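Local coordinates for putative Lipoprotein (Shewanella oneidensis, PDB 3U24), which is of unknown function but binds zinc and calcium ions and probably belongs to a largely helical family related to zinc metallopeptidases, at residues S120-G125 with L176-A181; R237-G242 with Y480-K485; K280-L285 with I300-L305. All blocks are in the same frame, centred on the assembly; numbering follows the deposited sequence.

Contact 1: S120-G125 with L176-A181; sequences SYNVAG and LQNQGA. With EDO (1,2-ethanediol), chain P; EDO (1,2-ethanediol), chain S.
A helix N-terminus and a helix C-terminus meet here: Asn122, whose side chain caps the start of helix 124-131, lies against Gln177 and Asn178 near the end of helix 168-179. Asn122 OD1 takes the N-H of Ala124 at 2.9 Å, the donor standing well above the carbonyl plane. With CG anti to the backbone N (chi1 -171°), the amide reaches the end of helix 168-179, where ND2 makes a weak bond of 3.2 Å to Gln177 O. A water accepts from the same ND2 and donates to Gln177 OE1. Asn122 O accepts from O1 of a 1,2-ethanediol, probably from the crystallisation liquor, at 2.9 Å and weakly from a second.

Asn178 comes from the opposite direction and stacks its amide on that of Asn122, the planes 27° apart. Its ND2 gives a fairly straight bond of 3.2 Å to Tyr121 O, lying in the carbonyl plane, and also serves Ala174 O, while OD1 is taken up by the hydroxyl of Tyr156 on helix 152-162. Farther along both segments Ala124 CB meets Ala181 CB at 3.9 Å, small residues letting the backbones approach. An alanine in place of Asn122 is likely to leave Ala124 N without its cap and Gln177 O without this donor. Asparagine suits both places: each amide donates and accepts, pairing backbone groups at a helix start, a helix end and a loop.

Contact 2: R237-G242 with Y480-K485; sequences RSFRIG and YSIHVK
His483 and the backbone of Phe239 to Ile241 form the tight part of this contact. The buried imidazole turns its edge to the loop, and Ile241 N gives ND1 a bond of 3.2 Å that lies nearly in the ring plane. Since ND1 accepts here, the proton of a neutral ring would sit on NE2, which faces Ala514 O and Ser517 O, at and just past the end of helix 504-516. A histidine thus suits a place that needs an acceptor on one side and a donor on the other. Beside ND1, Phe239 O approaches His483 CE1 at 3.4 Å.

Segment 237-242 is the linker between helices 200-234 and 243-254, and Gly242 is the N-cap of the second; the linker is docked on the last turns of helix 459-485. An ST turn shapes its beginning, Ser238 OG accepting from Arg240 N.

The margins, at Gly242 and Arg240, are partly exposed. Gly242, the next residue after Ile241, gives its N to His483 O at 2.9 Å in a bent bond. It has phi 86° and psi 164°, angles at which a CB would press on the preceding carbonyl oxygen. Arg240, extended from CG to NE, brings the edge of its guanidinium to Ile482 O, and NH2 meets a lone pair of that carbonyl at 2.7 Å, though the N-H is bent to 138°; NH1 goes on to Met487 O. The Phe239 ring lies along this arm, with Arg240 CG over one face, and its edge atom CE1 touches the buried Ile482 at CG2, 3.7 Å away. Trp511 of helix 504-516 adjoins both Arg240 and Ile482.

Contact 3: K280-L285 with I300-L305; sequences KITDKL and IAIRQL
Thr282 has OG1 beside its own backbone N (chi1 -67°), which places CG2 anti to that N and directs the methyl at segment 300-305; Leu305, with CG anti to its backbone N (chi1 -179°), sends CD2 back past the threonine. This is helix-to-helix packing between neighbours in the chain, helices 260-289 and 298-309, whose short segments cross at 63° with axes 9.6 Å apart. No hydrogen bond spans the interface. Leu305 CD2 lies 3.7 Å from Thr282 CA and also meets Leu285 CB at 3.9 Å, so a single methyl packs against one turn of the facing helix. Thr282 CG2 in turn approaches the CB of Ala301 at 4.1 Å, the short side chain of the alanine facing the methyl.

Threonine suits this buried place because its hydroxyl bonds back to Met278 O in its own helix, satisfying the polar atom while the methyl packs on helix 298-309. Helix 459-485 lies alongside, Leu463 on Leu305 and Glu460 on Leu285. Ile302 crosses Thr282 at about a right angle, its CG1 standing 3.5 Å from Thr282 OG1.

Contact 3 is buried, without a hydrogen bond between its segments, and joins helices consecutive in the chain, whereas contacts 1 and 2 are partly buried and rely on hydrogen bonds where helix ends or a linker leave backbone groups to be paired. Burial does not follow position: the centre of contact 3 is about 33 Å from the centre of the chain, those of the others about 20 Å. Helix 459-485 ends in contact 2 and begins beside contact 3; helix 260-289 supplies a segment of contact 3 and touches Tyr480, Ser481 and Lys485 of contact 2. Contact 3 is nested in the loop contact 2 closes, while contact 1 closes earlier in the chain.

Contact 1: S120-G125 with L176-A181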
loop_
_atom_site.group_PDB
_atom_site.type_symbol
_atom_site.label_atom_id
_atom_site.label_comp_id
_atom_site.label_asym_id
_atom_site.label_seq_id
_atom_site.Cartn_x
_atom_site.Cartn_y
_atom_site.Cartn_z
ATOM N N SER A 120 -14.958 5.166 -7.950
ATOM C CA SER A 120 -13.962 6.178 -8.312
ATOM C C SER A 120 -14.562 7.633 -8.425
ATOM O O SER A 120 -13.813 8.613 -8.508
ATOM C CB SER A 120 -13.209 5.736 -9.578
ATOM O OG SER A 120 -14.075 5.481 -10.659
ATOM N N TYR A 121 -15.892 7.769 -8.338
ATOM C CA TYR A 121 -16.544 9.056 -8.329
ATOM C C TYR A 121 -17.044 9.417 -6.936
ATOM O O TYR A 121 -18.082 8.934 -6.453
ATOM C CB TYR A 121 -17.685 9.062 -9.325
ATOM C CG TYR A 121 -17.234 8.691 -10.711
ATOM C CD1 TYR A 121 -16.703 9.644 -11.546
ATOM C CD2 TYR A 121 -17.293 7.391 -11.168
ATOM C CE1 TYR A 121 -16.271 9.329 -12.803
ATOM C CE2 TYR A 121 -16.879 7.063 -12.435
ATOM C CZ TYR A 121 -16.385 8.045 -13.260
ATOM O OH TYR A 121 -15.950 7.785 -14.540
ATOM N N ASN A 122 -16.294 10.284 -6.280
ATOM C CA ASN A 122 -16.609 10.717 -4.902
ATOM C C ASN A 122 -15.821 11.991 -4.595
ATOM O O ASN A 122 -14.592 11.991 -4.653
ATOM C CB ASN A 122 -16.235 9.610 -3.895
ATOM C CG ASN A 122 -16.728 9.893 -2.461
ATOM O OD1 ASN A 122 -17.060 11.044 -2.080
ATOM N ND2 ASN A 122 -16.778 8.819 -1.647
ATOM N N VAL A 123 -16.518 13.076 -4.298
ATOM C CA VAL A 123 -15.792 14.352 -4.029
ATOM C C VAL A 123 -15.210 14.455 -2.596
ATOM O O VAL A 123 -14.402 15.338 -2.317
ATOM C CB VAL A 123 -16.685 15.577 -4.341
ATOM C CG1 VAL A 123 -17.193 15.484 -5.774
ATOM C CG2 VAL A 123 -17.853 15.657 -3.351
ATOM N N ALA A 124 -15.587 13.545 -1.716
ATOM C CA ALA A 124 -15.349 13.720 -0.270
ATOM C C ALA A 124 -13.851 13.855 0.042
ATOM O O ALA A 124 -13.433 14.778 0.781
ATOM C CB ALA A 124 -15.986 12.562 0.531
ATOM N N GLY A 125 -13.061 12.971 -0.572
ATOM C CA GLY A 125 -11.625 12.880 -0.389
ATOM C C GLY A 125 -10.872 14.194 -0.575
ATOM O O GLY A 125 -10.063 14.599 0.272
ATOM N N LEU A 176 -21.773 3.410 -0.085
ATOM C CA LEU A 176 -21.215 3.523 1.224
ATOM C C LEU A 176 -20.209 4.676 1.358
ATOM O O LEU A 176 -20.310 5.478 2.285
ATOM C CB LEU A 176 -20.575 2.188 1.499
ATOM C CG LEU A 176 -19.876 1.935 2.795
ATOM C CD1 LEU A 176 -19.583 0.409 2.816
ATOM C CD2 LEU A 176 -18.607 2.798 2.810
ATOM N N GLN A 177 -19.278 4.804 0.416
ATOM C CA GLN A 177 -18.326 5.893 0.500
ATOM C C GLN A 177 -18.964 7.263 0.270
ATOM O O GLN A 177 -18.614 8.211 0.955
ATOM C CB GLN A 177 -17.162 5.648 -0.430
ATOM C CG GLN A 177 -16.297 4.462 0.020
ATOM C CD GLN A 177 -15.150 4.186 -0.909
ATOM O OE1 GLN A 177 -15.207 4.488 -2.096
ATOM N NE2 GLN A 177 -14.095 3.622 -0.381
ATOM N N ASN A 178 -19.927 7.368 -0.653
ATOM C CA ASN A 178 -20.574 8.658 -0.915
ATOM C C ASN A 178 -21.494 9.059 0.207
ATOM O O ASN A 178 -21.676 10.256 0.435
ATOM C CB ASN A 178 -21.310 8.709 -2.254
ATOM C CG ASN A 178 -20.385 8.988 -3.404
ATOM O OD1 ASN A 178 -20.014 10.163 -3.644
ATOM N ND2 ASN A 178 -19.969 7.928 -4.113
ATOM N N GLN A 179 -22.039 8.081 0.926
ATOM C CA GLN A 179 -22.777 8.368 2.191
ATOM C C GLN A 179 -21.845 9.000 3.205
ATOM O O GLN A 179 -22.247 9.861 3.932
ATOM C CB GLN A 179 -23.418 7.117 2.805
ATOM C CG GLN A 179 -24.706 6.734 2.112
ATOM C CD GLN A 179 -25.279 5.349 2.506
ATOM O OE1 GLN A 179 -24.562 4.450 3.038
ATOM N NE2 GLN A 179 -26.586 5.169 2.230
ATOM N N GLY A 180 -20.595 8.563 3.234
ATOM C CA GLY A 180 -19.582 9.144 4.114
ATOM C C GLY A 180 -19.236 10.574 3.752
ATOM O O GLY A 180 -18.651 11.288 4.563
ATOM N N ALA A 181 -19.612 11.034 2.554
ATOM C CA ALA A 181 -19.371 12.444 2.201
ATOM C C ALA A 181 -19.980 13.403 3.257
ATOM O O ALA A 181 -19.426 14.485 3.483
ATOM C CB ALA A 181 -19.871 12.786 0.806
HETATM C C1 EDO P . -11.207 13.582 -5.116
HETATM O O1 EDO P . -12.199 13.453 -4.082
HETATM C C2 EDO P . -11.778 14.141 -6.435
HETATM O O2 EDO P . -12.034 15.536 -6.272
HETATM C C1 EDO S . -11.172 9.158 -5.856
HETATM O O1 EDO S . -12.075 10.277 -5.964
HETATM C C2 EDO S . -11.914 7.874 -5.443
HETATM O O2 EDO S . -12.468 7.931 -4.119
HETATM O O HOH W 1 -16.390 6.242 -3.528
#

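Contact 2: R237-G242 with Y480-K485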
loop_
_atom_site.group_PDB
_atom_site.type_symbol
_atom_site.label_atom_id
_atom_site.label_comp_id
_atom_site.label_asym_id
_atom_site.label_seq_id
_atom_site.Cartn_x
_atom_site.Cartn_y
_atom_site.Cartn_z
ATOM N N ARG A 237 -21.556 -6.956 -14.407
ATOM C CA ARG A 237 -20.172 -7.277 -14.767
ATOM C C ARG A 237 -19.405 -7.972 -13.603
ATOM O O ARG A 237 -19.572 -7.593 -12.428
ATOM C CB ARG A 237 -19.418 -6.000 -15.164
ATOM C CG ARG A 237 -18.131 -6.320 -15.877
ATOM C CD ARG A 237 -17.204 -5.129 -15.954
ATOM N NE ARG A 237 -17.732 -3.969 -16.687
ATOM C CZ ARG A 237 -17.342 -3.578 -17.908
ATOM N NH1 ARG A 237 -16.445 -4.292 -18.593
ATOM N NH2 ARG A 237 -17.836 -2.446 -18.457
ATOM N N SER A 238 -18.598 -8.972 -13.924
ATOM C CA SER A 238 -17.819 -9.660 -12.911
ATOM C C SER A 238 -16.750 -8.705 -12.381
ATOM O O SER A 238 -16.243 -7.866 -13.115
ATOM C CB SER A 238 -17.102 -10.913 -13.480
ATOM O OG SER A 238 -16.109 -11.404 -12.559
ATOM N N PHE A 239 -16.421 -8.856 -11.110
ATOM C CA PHE A 239 -15.360 -8.101 -10.471
ATOM C C PHE A 239 -13.953 -8.648 -10.851
ATOM O O PHE A 239 -12.927 -8.008 -10.559
ATOM C CB PHE A 239 -15.551 -8.116 -8.950
ATOM C CG PHE A 239 -15.488 -9.487 -8.339
ATOM C CD1 PHE A 239 -14.274 -10.039 -7.976
ATOM C CD2 PHE A 239 -16.653 -10.204 -8.070
ATOM C CE1 PHE A 239 -14.221 -11.301 -7.421
ATOM C CE2 PHE A 239 -16.600 -11.461 -7.501
ATOM C CZ PHE A 239 -15.370 -12.007 -7.191
ATOM N N ARG A 240 -13.924 -9.819 -11.486
ATOM C CA ARG A 240 -12.694 -10.509 -11.823
ATOM C C ARG A 240 -12.183 -9.925 -13.131
ATOM O O ARG A 240 -12.906 -9.881 -14.137
ATOM C CB ARG A 240 -12.930 -11.998 -11.951
ATOM C CG ARG A 240 -13.560 -12.631 -10.709
ATOM C CD ARG A 240 -14.231 -13.949 -11.075
ATOM N NE ARG A 240 -14.944 -14.563 -9.946
ATOM C CZ ARG A 240 -14.349 -15.287 -9.005
ATOM N NH1 ARG A 240 -15.058 -15.802 -8.027
ATOM N NH2 ARG A 240 -13.050 -15.483 -9.034
ATOM N N ILE A 241 -10.968 -9.398 -13.127
ATOM C CA ILE A 241 -10.545 -8.607 -14.296
ATOM C C ILE A 241 -10.005 -9.472 -15.437
ATOM O O ILE A 241 -9.921 -9.003 -16.558
ATOM C CB ILE A 241 -9.574 -7.455 -13.895
ATOM C CG1 ILE A 241 -8.247 -7.967 -13.307
ATOM C CG2 ILE A 241 -10.232 -6.517 -12.862
ATOM C CD1 ILE A 241 -7.194 -6.864 -13.090
ATOM N N GLY A 242 -9.658 -10.733 -15.172
ATOM C CA GLY A 242 -9.191 -11.657 -16.220
ATOM C C GLY A 242 -7.694 -11.591 -16.510
ATOM O O GLY A 242 -7.007 -10.606 -16.125
ATOM N N TYR A 480 -4.330 -13.671 -7.526
ATOM C CA TYR A 480 -4.200 -14.218 -8.858
ATOM C C TYR A 480 -5.330 -15.175 -9.161
ATOM O O TYR A 480 -5.970 -15.072 -10.207
ATOM C CB TYR A 480 -2.834 -14.919 -9.010
ATOM C CG TYR A 480 -2.541 -15.431 -10.404
ATOM C CD1 TYR A 480 -2.010 -14.595 -11.380
ATOM C CD2 TYR A 480 -2.831 -16.737 -10.762
ATOM C CE1 TYR A 480 -1.758 -15.065 -12.688
ATOM C CE2 TYR A 480 -2.592 -17.212 -12.052
ATOM C CZ TYR A 480 -2.035 -16.384 -13.012
ATOM O OH TYR A 480 -1.787 -16.870 -14.304
ATOM N N SER A 481 -5.585 -16.109 -8.248
ATOM C CA SER A 481 -6.598 -17.130 -8.507
ATOM C C SER A 481 -7.994 -16.540 -8.656
ATOM O O SER A 481 -8.755 -17.005 -9.473
ATOM C CB SER A 481 -6.555 -18.240 -7.471
ATOM O OG SER A 481 -5.224 -18.768 -7.416
ATOM N N ILE A 482 -8.300 -15.505 -7.896
ATOM C CA ILE A 482 -9.597 -14.835 -7.974
ATOM C C ILE A 482 -9.784 -14.155 -9.338
ATOM O O ILE A 482 -10.771 -14.361 -10.002
ATOM C CB ILE A 482 -9.739 -13.811 -6.817
ATOM C CG1 ILE A 482 -10.009 -14.560 -5.515
ATOM C CG2 ILE A 482 -10.869 -12.802 -7.074
ATOM C CD1 ILE A 482 -10.001 -13.656 -4.288
ATOM N N HIS A 483 -8.795 -13.398 -9.774
ATOM C CA HIS A 483 -8.907 -12.599 -10.981
ATOM C C HIS A 483 -8.629 -13.337 -12.275
ATOM O O HIS A 483 -9.130 -12.940 -13.332
ATOM C CB HIS A 483 -8.020 -11.390 -10.840
ATOM C CG HIS A 483 -8.578 -10.409 -9.884
ATOM N ND1 HIS A 483 -9.673 -9.687 -10.175
ATOM C CD2 HIS A 483 -8.255 -10.117 -8.567
ATOM C CE1 HIS A 483 -10.004 -8.951 -9.114
ATOM N NE2 HIS A 483 -9.122 -9.190 -8.141
ATOM N N VAL A 484 -7.870 -14.432 -12.188
ATOM C CA VAL A 484 -7.423 -15.152 -13.357
ATOM C C VAL A 484 -8.016 -16.550 -13.425
ATOM O O VAL A 484 -8.231 -17.066 -14.525
ATOM C CB VAL A 484 -5.858 -15.224 -13.449
ATOM C CG1 VAL A 484 -5.410 -15.977 -14.725
ATOM C CG2 VAL A 484 -5.291 -13.811 -13.465
ATOM N N LYS A 485 -8.268 -17.169 -12.281
ATOM C CA LYS A 485 -8.602 -18.604 -12.281
ATOM C C LYS A 485 -9.976 -18.899 -11.686
ATOM O O LYS A 485 -10.267 -20.045 -11.368
ATOM C CB LYS A 485 -7.550 -19.411 -11.497
ATOM C CG LYS A 485 -6.145 -19.314 -12.035
ATOM C CD LYS A 485 -5.188 -20.064 -11.117
ATOM C CE LYS A 485 -5.287 -21.581 -11.231
ATOM N NZ LYS A 485 -4.447 -22.026 -12.378
#

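Contact 3: K280-L285 with I300-L305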
loop_
_atom_site.group_PDB
_atom_site.type_symbol
_atom_site.label_atom_id
_atom_site.label_comp_id
_atom_site.label_asym_id
_atom_site.label_seq_id
_atom_site.Cartn_x
_atom_site.Cartn_y
_atom_site.Cartn_z
ATOM N N LYS A 280 7.854 -30.346 9.982
ATOM C CA LYS A 280 9.048 -30.847 10.674
ATOM C C LYS A 280 9.223 -30.204 12.019
ATOM O O LYS A 280 9.511 -30.884 12.974
ATOM C CB LYS A 280 10.311 -30.585 9.866
ATOM C CG LYS A 280 10.449 -31.495 8.652
ATOM C CD LYS A 280 11.633 -31.094 7.760
ATOM C CE LYS A 280 11.548 -31.774 6.384
ATOM N NZ LYS A 280 11.748 -30.800 5.258
ATOM N N ILE A 281 9.046 -28.888 12.107
ATOM C CA ILE A 281 9.229 -28.240 13.382
ATOM C C ILE A 281 8.176 -28.740 14.347
ATOM O O ILE A 281 8.469 -28.969 15.542
ATOM C CB ILE A 281 9.212 -26.707 13.301
ATOM C CG1 ILE A 281 10.377 -26.230 12.424
ATOM C CG2 ILE A 281 9.330 -26.096 14.694
ATOM C CD1 ILE A 281 10.326 -24.766 12.022
ATOM N N THR A 282 6.964 -28.932 13.837
ATOM C CA THR A 282 5.849 -29.258 14.685
ATOM C C THR A 282 6.083 -30.637 15.282
ATOM O O THR A 282 5.912 -30.797 16.472
ATOM C CB THR A 282 4.526 -29.102 13.917
ATOM O OG1 THR A 282 4.357 -27.708 13.628
ATOM C CG2 THR A 282 3.314 -29.594 14.709
ATOM N N ASP A 283 6.541 -31.594 14.463
ATOM C CA ASP A 283 6.948 -32.924 14.935
ATOM C C ASP A 283 7.946 -32.851 16.107
ATOM O O ASP A 283 7.782 -33.552 17.072
ATOM C CB ASP A 283 7.559 -33.795 13.790
ATOM C CG ASP A 283 6.518 -34.229 12.698
ATOM O OD1 ASP A 283 5.283 -34.116 12.922
ATOM O OD2 ASP A 283 6.949 -34.686 11.597
ATOM N N LYS A 284 8.966 -31.997 16.014
ATOM C CA LYS A 284 10.003 -31.891 17.045
ATOM C C LYS A 284 9.471 -31.205 18.310
ATOM O O LYS A 284 9.791 -31.605 19.426
ATOM C CB LYS A 284 11.231 -31.151 16.511
ATOM N N LEU A 285 8.621 -30.201 18.153
ATOM C CA LEU A 285 8.159 -29.435 19.311
ATOM C C LEU A 285 6.947 -30.034 20.011
ATOM O O LEU A 285 6.712 -29.741 21.177
ATOM C CB LEU A 285 7.816 -28.016 18.887
ATOM C CG LEU A 285 8.979 -27.051 18.664
ATOM C CD1 LEU A 285 8.426 -25.744 18.097
ATOM C CD2 LEU A 285 9.730 -26.833 19.969
ATOM N N ILE A 300 -3.661 -29.847 10.958
ATOM C CA ILE A 300 -4.380 -29.684 12.218
ATOM C C ILE A 300 -3.347 -29.574 13.342
ATOM O O ILE A 300 -3.449 -28.704 14.202
ATOM C CB ILE A 300 -5.352 -30.870 12.513
ATOM C CG1 ILE A 300 -6.497 -30.936 11.487
ATOM C CG2 ILE A 300 -5.950 -30.768 13.910
ATOM C CD1 ILE A 300 -7.572 -31.986 11.815
ATOM N N ALA A 301 -2.369 -30.476 13.343
ATOM C CA ALA A 301 -1.244 -30.404 14.276
ATOM C C ALA A 301 -0.548 -29.032 14.268
ATOM O O ALA A 301 -0.331 -28.418 15.320
ATOM C CB ALA A 301 -0.238 -31.487 13.939
ATOM N N ILE A 302 -0.178 -28.552 13.089
ATOM C CA ILE A 302 0.516 -27.238 12.990
ATOM C C ILE A 302 -0.366 -26.119 13.557
ATOM O O ILE A 302 0.104 -25.309 14.337
ATOM C CB ILE A 302 0.909 -26.923 11.552
ATOM C CG1 ILE A 302 2.008 -27.887 11.079
ATOM C CG2 ILE A 302 1.356 -25.483 11.392
ATOM C CD1 ILE A 302 2.196 -27.858 9.578
ATOM N N ARG A 303 -1.651 -26.131 13.211
ATOM C CA ARG A 303 -2.630 -25.141 13.675
ATOM C C ARG A 303 -2.775 -25.167 15.199
ATOM O O ARG A 303 -2.865 -24.124 15.830
ATOM C CB ARG A 303 -3.996 -25.355 12.978
ATOM C CG ARG A 303 -5.127 -24.395 13.397
ATOM C CD ARG A 303 -4.761 -22.919 13.111
ATOM N NE ARG A 303 -5.795 -21.940 13.517
ATOM C CZ ARG A 303 -6.717 -21.372 12.720
ATOM N NH1 ARG A 303 -6.804 -21.649 11.413
ATOM N NH2 ARG A 303 -7.577 -20.502 13.249
ATOM N N GLN A 304 -2.712 -26.350 15.790
ATOM C CA GLN A 304 -2.895 -26.468 17.220
ATOM C C GLN A 304 -1.668 -26.026 17.988
ATOM O O GLN A 304 -1.782 -25.358 19.014
ATOM C CB GLN A 304 -3.340 -27.903 17.612
ATOM C CG GLN A 304 -4.826 -28.148 17.327
ATOM C CD GLN A 304 -5.289 -29.587 17.564
ATOM O OE1 GLN A 304 -4.573 -30.409 18.148
ATOM N NE2 GLN A 304 -6.503 -29.896 17.100
ATOM N N LEU A 305 -0.493 -26.415 17.512
ATOM C CA LEU A 305 0.740 -25.940 18.116
ATOM C C LEU A 305 0.801 -24.436 17.995
ATOM O O LEU A 305 1.073 -23.758 18.943
ATOM C CB LEU A 305 1.971 -26.575 17.455
ATOM C CG LEU A 305 3.360 -26.183 17.991
ATOM C CD1 LEU A 305 3.439 -26.327 19.509
ATOM C CD2 LEU A 305 4.416 -27.021 17.312
#